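Local coordinates for designed helical repeat protein (Synthetic construct, PDB 5CWF), which is a de novo designed scaffold of repeated antiparallel helices, with no known biological function and with calcium ions bound in the crystal, at residues 103-108 with 119-124; 125-130 with 169-174; 152-155 with 161-164. All blocks are in the same frame, centred on the assembly; numbering follows the deposited sequence. Where two conformers were deposited one is given.

Overall arrangement
The three contacts sample two kinds of packing in one all-helical repeat protein. Contacts 1 and 3 each join helices that follow one another in the chain and run antiparallel, while contact 2 joins helices 115-134 and 160-176, which run parallel with helix 138-156 between them in sequence. Contacts 1 and 3 have centres about 8 Å apart and touch: Ile-121 CD1 lies 3.7 Å from Ala-155 N. Contact 2 continues along helix 115-134, its centre about 13 Å from that of contact 1 and about 14 Å from that of contact 3. Calcium ions bind Glu-172 of contact 2 and Glu-161 of contact 3; contact 1 supplies no calcium ligand.

Contact 1: 103-108 with 119-124; sequences AKAVLL and REIARA
Ile-121 meets Ala-105 and Val-106 where helix 115-134 folds back against helix 93-111. The segment axes approach to 9.2 Å at 165°, so the helices run nearly antiparallel, and Val-106 and Ala-122 have the nearest CA atoms.

The isoleucine itself makes most of the junction. Its CB points toward the partner helix but stands back from it, and the reach is made by the CG2 methyl, which the first torsion (chi1 -66°) sets opposite the backbone N. CG2 lands on the backbone of the other helix, 3.6 Å from Ala-105 O. The same methyl lies 3.9 Å from Ala-105 CB and 4.2 Å from Val-106 CG1, so one branch fills the notch between two successive residues. The other branch leaves in a different direction. CG1 turns away, and the terminal CD1 of Ile-121 lies between Ala-155 and Ala-163, 4.0 Å from Ala-155 CB and 3.8 Å from Ala-163 CB. Ile-121 thus touches helices 138-156 and 160-176 as well as its own hairpin partner; Val-151 also packs on it.

Val-106 brings CG1 alongside the inner face of helix 115-134, 4.3 Å from Ala-122 CA, where the small alanine lets the valine methyl approach the main chain.

No hydrogen bond spans the two segments. The contact consists of buried methyls meeting each other and the main chain, which implies that the pair is held by shape and dispersion, with the hydrophobic effect as the likely main driving force.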
loop_
_atom_site.group_PDB
_atom_site.type_symbol
_atom_site.label_atom_id
_atom_site.label_comp_id
_atom_site.label_asym_id
_atom_site.label_seq_id
_atom_site.Cartn_x
_atom_site.Cartn_y
_atom_site.Cartn_z
ATOM N N ALA A 103 1.088 -1.027 -4.841
ATOM C CA ALA A 103 2.311 -0.660 -4.126
ATOM C C ALA A 103 3.095 0.395 -4.902
ATOM O O ALA A 103 3.592 1.361 -4.331
ATOM C CB ALA A 103 3.179 -1.895 -3.885
ATOM N N LYS A 104 3.164 0.232 -6.218
ATOM C CA LYS A 104 3.822 1.227 -7.049
ATOM C C LYS A 104 3.105 2.570 -6.999
ATOM O O LYS A 104 3.748 3.618 -7.009
ATOM C CB LYS A 104 3.908 0.746 -8.500
ATOM C CG LYS A 104 4.963 -0.335 -8.735
ATOM C CD LYS A 104 4.854 -0.887 -10.153
ATOM C CE LYS A 104 5.910 -1.941 -10.454
ATOM N NZ LYS A 104 5.741 -2.519 -11.824
ATOM N N ALA A 105 1.773 2.535 -6.929
ATOM C CA ALA A 105 0.985 3.772 -6.888
ATOM C C ALA A 105 1.149 4.547 -5.568
ATOM O O ALA A 105 1.271 5.771 -5.581
ATOM C CB ALA A 105 -0.491 3.450 -7.116
ATOM N N VAL A 106 1.121 3.847 -4.443
ATOM C CA VAL A 106 1.290 4.528 -3.166
ATOM C C VAL A 106 2.734 5.024 -3.054
ATOM O O VAL A 106 2.973 6.071 -2.495
ATOM C CB VAL A 106 0.880 3.644 -1.935
ATOM C CG1 VAL A 106 -0.619 3.321 -1.987
ATOM C CG2 VAL A 106 1.706 2.385 -1.831
ATOM N N LEU A 107 3.692 4.309 -3.631
ATOM C CA LEU A 107 5.081 4.781 -3.610
ATOM C C LEU A 107 5.243 6.082 -4.397
ATOM O O LEU A 107 5.816 7.058 -3.911
ATOM C CB LEU A 107 6.008 3.714 -4.197
ATOM C CG LEU A 107 7.499 4.039 -4.341
ATOM C CD1 LEU A 107 8.121 4.457 -3.038
ATOM C CD2 LEU A 107 8.238 2.820 -4.920
ATOM N N LEU A 108 4.682 6.109 -5.593
ATOM C CA LEU A 108 4.773 7.297 -6.423
ATOM C C LEU A 108 4.028 8.462 -5.760
ATOM O O LEU A 108 4.521 9.594 -5.745
ATOM C CB LEU A 108 4.223 7.001 -7.818
ATOM C CG LEU A 108 4.394 8.089 -8.873
ATOM C CD1 LEU A 108 5.853 8.454 -9.017
ATOM C CD2 LEU A 108 3.837 7.604 -10.195
ATOM N N ARG A 119 -3.348 10.940 -0.105
ATOM C CA ARG A 119 -4.499 10.454 0.648
ATOM C C ARG A 119 -5.494 9.710 -0.240
ATOM O O ARG A 119 -6.025 8.676 0.155
ATOM C CB ARG A 119 -5.208 11.618 1.333
ATOM C CG ARG A 119 -6.595 11.262 1.861
ATOM C CD ARG A 119 -7.176 12.364 2.757
ATOM N NE ARG A 119 -6.473 12.481 4.033
ATOM C CZ ARG A 119 -6.773 13.373 4.974
ATOM N NH1 ARG A 119 -7.767 14.233 4.793
ATOM N NH2 ARG A 119 -6.079 13.406 6.104
ATOM N N GLU A 120 -5.775 10.239 -1.424
ATOM C CA GLU A 120 -6.787 9.624 -2.281
ATOM C C GLU A 120 -6.273 8.341 -2.948
ATOM O O GLU A 120 -7.038 7.424 -3.187
ATOM C CB GLU A 120 -7.286 10.588 -3.347
ATOM C CG GLU A 120 -8.026 11.840 -2.823
ATOM C CD GLU A 120 -9.133 11.571 -1.801
ATOM O OE1 GLU A 120 -9.711 10.475 -1.784
ATOM O OE2 GLU A 120 -9.495 12.514 -1.067
ATOM N N ILE A 121 -4.986 8.291 -3.286
ATOM C CA ILE A 121 -4.406 7.065 -3.858
ATOM C C ILE A 121 -4.437 5.956 -2.800
ATOM O O ILE A 121 -4.871 4.836 -3.086
ATOM C CB ILE A 121 -2.960 7.319 -4.387
ATOM C CG1 ILE A 121 -2.993 8.286 -5.588
ATOM C CG2 ILE A 121 -2.259 6.017 -4.756
ATOM C CD1 ILE A 121 -3.655 7.715 -6.838
ATOM N N ALA A 122 -4.061 6.281 -1.566
ATOM C CA ALA A 122 -4.086 5.294 -0.494
ATOM C C ALA A 122 -5.508 4.777 -0.291
ATOM O O ALA A 122 -5.714 3.596 -0.067
ATOM C CB ALA A 122 -3.551 5.888 0.787
ATOM N N ARG A 123 -6.490 5.665 -0.365
ATOM C CA ARG A 123 -7.880 5.250 -0.138
ATOM C C ARG A 123 -8.421 4.356 -1.260
ATOM O O ARG A 123 -9.209 3.436 -1.023
ATOM C CB ARG A 123 -8.753 6.479 0.040
ATOM C CG ARG A 123 -8.585 7.043 1.409
ATOM C CD ARG A 123 -9.255 8.387 1.579
ATOM N NE ARG A 123 -9.226 8.768 2.986
ATOM C CZ ARG A 123 -9.945 9.752 3.506
ATOM N NH1 ARG A 123 -10.767 10.446 2.735
ATOM N NH2 ARG A 123 -9.854 10.025 4.801
ATOM N N ALA A 124 -8.039 4.660 -2.488
ATOM C CA ALA A 124 -8.438 3.856 -3.625
ATOM C C ALA A 124 -7.834 2.444 -3.517
ATOM O O ALA A 124 -8.522 1.442 -3.707
ATOM C CB ALA A 124 -8.011 4.543 -4.923
#

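Contact 2: 125-130 with 169-174; sequences AAEIVE and QAAEEV. With CA (calcium ion), chain I.
Side by side and running in the same direction, two helices of the repeat stack, 115-134 and 160-176, bring Glu-127 and Ile-128 against Ala-170 and Ala-171. The segment axes come within 8.6 Å at only 15°, a close spacing that suits the small alanines, and the CA atoms of Ile-128 and Ala-170 are the nearest pair.

Ala-170 is the centre of the contact. Its CB sits between two neighbours on the facing helix, 3.8 Å from Ile-128 CG1 and 4.0 Å from Glu-127 CB. Ile-128 offers the flank of its longer branch, and its side chain also touches Met-144, Leu-147 and Val-151 of helix 138-156, which ties the parallel pair to the helix layer beneath. Glu-127 does two jobs along its length. The CB packs on Ala-170, and then a bend at chi2 (-67°) carries the carboxylate across to helix 160-176, where OE1 comes 3.8 Å from Ala-171 CB. This last approach is a van der Waals touch, not a polar bond.

Glu-172, on the same helix as Ala-170 but turned from this interface, serves a calcium ion instead. Its OE1 binds the metal at 2.6 Å, and Glu-175, close to one turn further along the helix, supplies the other protein ligand. The site lies on the exposed side of helix 160-176, away from the packing.

Parallel neighbours in a layer, with an antiparallel helix between them in the chain, are characteristic of alpha-helical repeat proteins; in this design alanines make the spacing close.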
loop_
_atom_site.group_PDB
_atom_site.type_symbol
_atom_site.label_atom_id
_atom_site.label_comp_id
_atom_site.label_asym_id
_atom_site.label_seq_id
_atom_site.Cartn_x
_atom_site.Cartn_y
_atom_site.Cartn_z
ATOM N N ALA A 125 -6.553 2.382 -3.168
ATOM C CA ALA A 125 -5.871 1.115 -2.917
ATOM C C ALA A 125 -6.599 0.351 -1.824
ATOM O O ALA A 125 -6.853 -0.851 -1.940
ATOM C CB ALA A 125 -4.413 1.358 -2.532
ATOM N N ALA A 126 -6.939 1.048 -0.749
ATOM C CA ALA A 126 -7.639 0.379 0.348
ATOM C C ALA A 126 -8.990 -0.180 -0.072
ATOM O O ALA A 126 -9.388 -1.248 0.409
ATOM C CB ALA A 126 -7.814 1.323 1.515
ATOM N N GLU A 127 -9.698 0.509 -0.958
ATOM C CA GLU A 127 -11.006 0.027 -1.368
ATOM C C GLU A 127 -10.882 -1.229 -2.208
ATOM O O GLU A 127 -11.677 -2.150 -2.083
ATOM C CB GLU A 127 -11.776 1.059 -2.183
ATOM C CG GLU A 127 -12.264 2.249 -1.405
ATOM C CD GLU A 127 -13.338 1.919 -0.378
ATOM O OE1 GLU A 127 -14.007 0.862 -0.452
ATOM O OE2 GLU A 127 -13.547 2.776 0.493
ATOM N N ILE A 128 -9.873 -1.243 -3.061
ATOM C CA ILE A 128 -9.596 -2.389 -3.927
ATOM C C ILE A 128 -9.177 -3.592 -3.085
ATOM O O ILE A 128 -9.647 -4.723 -3.301
ATOM C CB ILE A 128 -8.500 -2.007 -4.947
ATOM C CG1 ILE A 128 -9.092 -1.040 -5.976
ATOM C CG2 ILE A 128 -7.929 -3.256 -5.618
ATOM C CD1 ILE A 128 -8.070 -0.262 -6.844
ATOM N N VAL A 129 -8.309 -3.351 -2.097
ATOM C CA VAL A 129 -7.910 -4.447 -1.186
ATOM C C VAL A 129 -9.121 -5.021 -0.465
ATOM O O VAL A 129 -9.333 -6.249 -0.452
ATOM C CB VAL A 129 -6.837 -3.942 -0.172
ATOM C CG1 VAL A 129 -6.570 -4.956 0.926
ATOM C CG2 VAL A 129 -5.543 -3.616 -0.933
ATOM N N GLU A 130 -9.955 -4.142 0.080
ATOM C CA GLU A 130 -11.141 -4.576 0.825
ATOM C C GLU A 130 -12.035 -5.459 -0.044
ATOM O O GLU A 130 -12.543 -6.493 0.402
ATOM C CB GLU A 130 -11.911 -3.351 1.332
ATOM C CG GLU A 130 -13.105 -3.654 2.209
ATOM C CD GLU A 130 -13.919 -2.407 2.534
ATOM O OE1 GLU A 130 -13.339 -1.295 2.588
ATOM O OE2 GLU A 130 -15.146 -2.541 2.731
ATOM N N GLN A 169 -15.827 3.354 -7.659
ATOM C CA GLN A 169 -16.100 2.222 -8.547
ATOM C C GLN A 169 -15.700 0.895 -7.907
ATOM O O GLN A 169 -16.398 -0.102 -8.060
ATOM C CB GLN A 169 -15.361 2.371 -9.877
ATOM C CG GLN A 169 -15.884 3.467 -10.778
ATOM C CD GLN A 169 -14.967 3.716 -11.965
ATOM O OE1 GLN A 169 -14.197 2.838 -12.356
ATOM N NE2 GLN A 169 -15.041 4.912 -12.542
ATOM N N ALA A 170 -14.596 0.878 -7.165
ATOM C CA ALA A 170 -14.203 -0.353 -6.486
ATOM C C ALA A 170 -15.246 -0.738 -5.426
ATOM O O ALA A 170 -15.613 -1.909 -5.324
ATOM C CB ALA A 170 -12.833 -0.228 -5.864
ATOM N N ALA A 171 -15.732 0.240 -4.663
ATOM C CA ALA A 171 -16.740 -0.024 -3.636
ATOM C C ALA A 171 -18.056 -0.511 -4.256
ATOM O O ALA A 171 -18.745 -1.357 -3.682
ATOM C CB ALA A 171 -16.979 1.224 -2.797
ATOM N N GLU A 172 -18.400 0.028 -5.421
ATOM C CA GLU A 172 -19.617 -0.369 -6.123
ATOM C C GLU A 172 -19.503 -1.701 -6.874
ATOM O O GLU A 172 -20.506 -2.378 -7.084
ATOM C CB GLU A 172 -20.036 0.729 -7.098
ATOM C CG GLU A 172 -20.521 2.008 -6.410
ATOM C CD GLU A 172 -21.776 1.792 -5.577
ATOM O OE1 GLU A 172 -22.016 2.587 -4.643
ATOM O OE2 GLU A 172 -22.526 0.835 -5.862
ATOM N N GLU A 173 -18.301 -2.069 -7.313
ATOM C CA GLU A 173 -18.107 -3.384 -7.920
ATOM C C GLU A 173 -18.336 -4.466 -6.860
ATOM O O GLU A 173 -18.868 -5.540 -7.159
ATOM C CB GLU A 173 -16.721 -3.524 -8.552
ATOM C CG GLU A 173 -16.603 -4.751 -9.445
ATOM C CD GLU A 173 -17.523 -4.687 -10.655
ATOM O OE1 GLU A 173 -17.776 -3.571 -11.155
ATOM O OE2 GLU A 173 -18.012 -5.751 -11.093
ATOM N N VAL A 174 -17.927 -4.176 -5.628
ATOM C CA VAL A 174 -18.178 -5.068 -4.499
ATOM C C VAL A 174 -19.670 -5.273 -4.353
ATOM O O VAL A 174 -20.141 -6.395 -4.185
ATOM C CB VAL A 174 -17.637 -4.487 -3.158
ATOM C CG1 VAL A 174 -18.097 -5.323 -1.963
ATOM C CG2 VAL A 174 -16.133 -4.368 -3.178
HETATM CA CA CA I . -24.402 1.980 -3.921
#

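Contact 3: 152-155 with 161-164; sequences LDAA and ETAR. With CA (calcium ion), chain J.
With chi1 at -62°, Thr-162 sets its CG2 methyl opposite the backbone N and aims it at Ala-154, while OG1 is turned back beside that N. The two residues meet in a helical hairpin, helix 138-156 leading through a short turn into helix 160-176. CG2 of Thr-162 stands 4.3 Å from Ala-154 CB, a loose methyl-to-methyl approach. The same alanine CB faces the other main chain, 4.2 Å from Ala-163 N, and Ala-154 and Ala-163 have the nearest CA atoms, 6.0 Å apart. Small side chains therefore let the hairpin arms come together close to the turn, and no hydrogen bond links the two segments. OG1 of Thr-162 is satisfied locally, by a hydrogen bond to OD2 of Asp-159 in the turn. On the inner side, Ile-121 of helix 115-134 also packs on Ala-154, joining the hairpin to the preceding helix.

Glu-161 projects from the other side of its helix, its chain bent at chi2 (83°), and grips a calcium ion together with Asp-160 OD1. Arg-164 lays one face of its guanidinium near Glu-161 N and makes weak, long ion pairs with Asp-160, Glu-116 and Glu-120. The carboxylate of Glu-161 is bidentate, OE1 and OE2 each 2.6 Å from the calcium ion, and a water oxygen binds the same ion at 2.4 Å.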
loop_
_atom_site.group_PDB
_atom_site.type_symbol
_atom_site.label_atom_id
_atom_site.label_comp_id
_atom_site.label_asym_id
_atom_site.label_seq_id
_atom_site.Cartn_x
_atom_site.Cartn_y
_atom_site.Cartn_z
ATOM N N LEU A 152 -2.570 3.549 -10.408
ATOM C CA LEU A 152 -1.176 3.844 -10.711
ATOM C C LEU A 152 -1.074 4.982 -11.722
ATOM O O LEU A 152 -0.248 5.896 -11.555
ATOM C CB LEU A 152 -0.465 2.559 -11.198
ATOM C CG LEU A 152 0.995 2.671 -11.651
ATOM C CD1 LEU A 152 1.852 3.343 -10.569
ATOM C CD2 LEU A 152 1.547 1.296 -11.971
ATOM N N ASP A 153 -1.922 4.969 -12.754
ATOM C CA ASP A 153 -1.898 6.035 -13.758
ATOM C C ASP A 153 -2.290 7.368 -13.105
ATOM O O ASP A 153 -1.683 8.432 -13.388
ATOM C CB ASP A 153 -2.840 5.709 -14.932
ATOM C CG ASP A 153 -2.287 4.614 -15.854
ATOM O OD1 ASP A 153 -1.051 4.415 -15.885
ATOM O OD2 ASP A 153 -3.092 3.945 -16.549
ATOM N N ALA A 154 -3.266 7.313 -12.196
ATOM C CA ALA A 154 -3.707 8.516 -11.474
ATOM C C ALA A 154 -2.602 9.091 -10.610
ATOM O O ALA A 154 -2.506 10.301 -10.457
ATOM C CB ALA A 154 -4.927 8.214 -10.601
ATOM N N ALA A 155 -1.818 8.227 -9.981
ATOM C CA ALA A 155 -0.677 8.686 -9.212
ATOM C C ALA A 155 0.340 9.347 -10.146
ATOM O O ALA A 155 0.922 10.391 -9.819
ATOM C CB ALA A 155 -0.049 7.531 -8.461
ATOM N N GLU A 161 -8.763 13.673 -8.220
ATOM C CA GLU A 161 -10.164 13.521 -8.594
ATOM C C GLU A 161 -10.408 12.122 -9.186
ATOM O O GLU A 161 -11.377 11.430 -8.848
ATOM C CB GLU A 161 -10.578 14.637 -9.574
ATOM C CG GLU A 161 -10.662 16.048 -8.937
ATOM C CD GLU A 161 -9.317 16.796 -8.843
ATOM O OE1 GLU A 161 -8.327 16.352 -9.473
ATOM O OE2 GLU A 161 -9.260 17.853 -8.150
ATOM N N THR A 162 -9.517 11.693 -10.066
ATOM C CA THR A 162 -9.642 10.368 -10.671
ATOM C C THR A 162 -9.423 9.266 -9.627
ATOM O O THR A 162 -10.108 8.251 -9.642
ATOM C CB THR A 162 -8.658 10.225 -11.851
ATOM O OG1 THR A 162 -9.004 11.189 -12.849
ATOM C CG2 THR A 162 -8.719 8.838 -12.466
ATOM N N ALA A 163 -8.505 9.484 -8.693
ATOM C CA ALA A 163 -8.318 8.498 -7.624
ATOM C C ALA A 163 -9.629 8.271 -6.850
ATOM O O ALA A 163 -10.027 7.126 -6.589
ATOM C CB ALA A 163 -7.213 8.945 -6.688
ATOM N N ARG A 164 -10.327 9.352 -6.521
ATOM C CA ARG A 164 -11.581 9.229 -5.775
ATOM C C ARG A 164 -12.637 8.471 -6.578
ATOM O O ARG A 164 -13.396 7.692 -6.020
ATOM C CB ARG A 164 -12.109 10.610 -5.354
ATOM C CG ARG A 164 -11.344 11.196 -4.164
ATOM C CD ARG A 164 -12.028 12.462 -3.583
ATOM N NE ARG A 164 -11.993 13.604 -4.482
ATOM C CZ ARG A 164 -11.063 14.558 -4.489
ATOM N NH1 ARG A 164 -10.078 14.590 -3.600
ATOM N NH2 ARG A 164 -11.152 15.519 -5.377
HETATM CA CA CA J . -6.672 18.121 -8.489
HETATM O O HOH W 1 -5.313 16.982 -10.049
#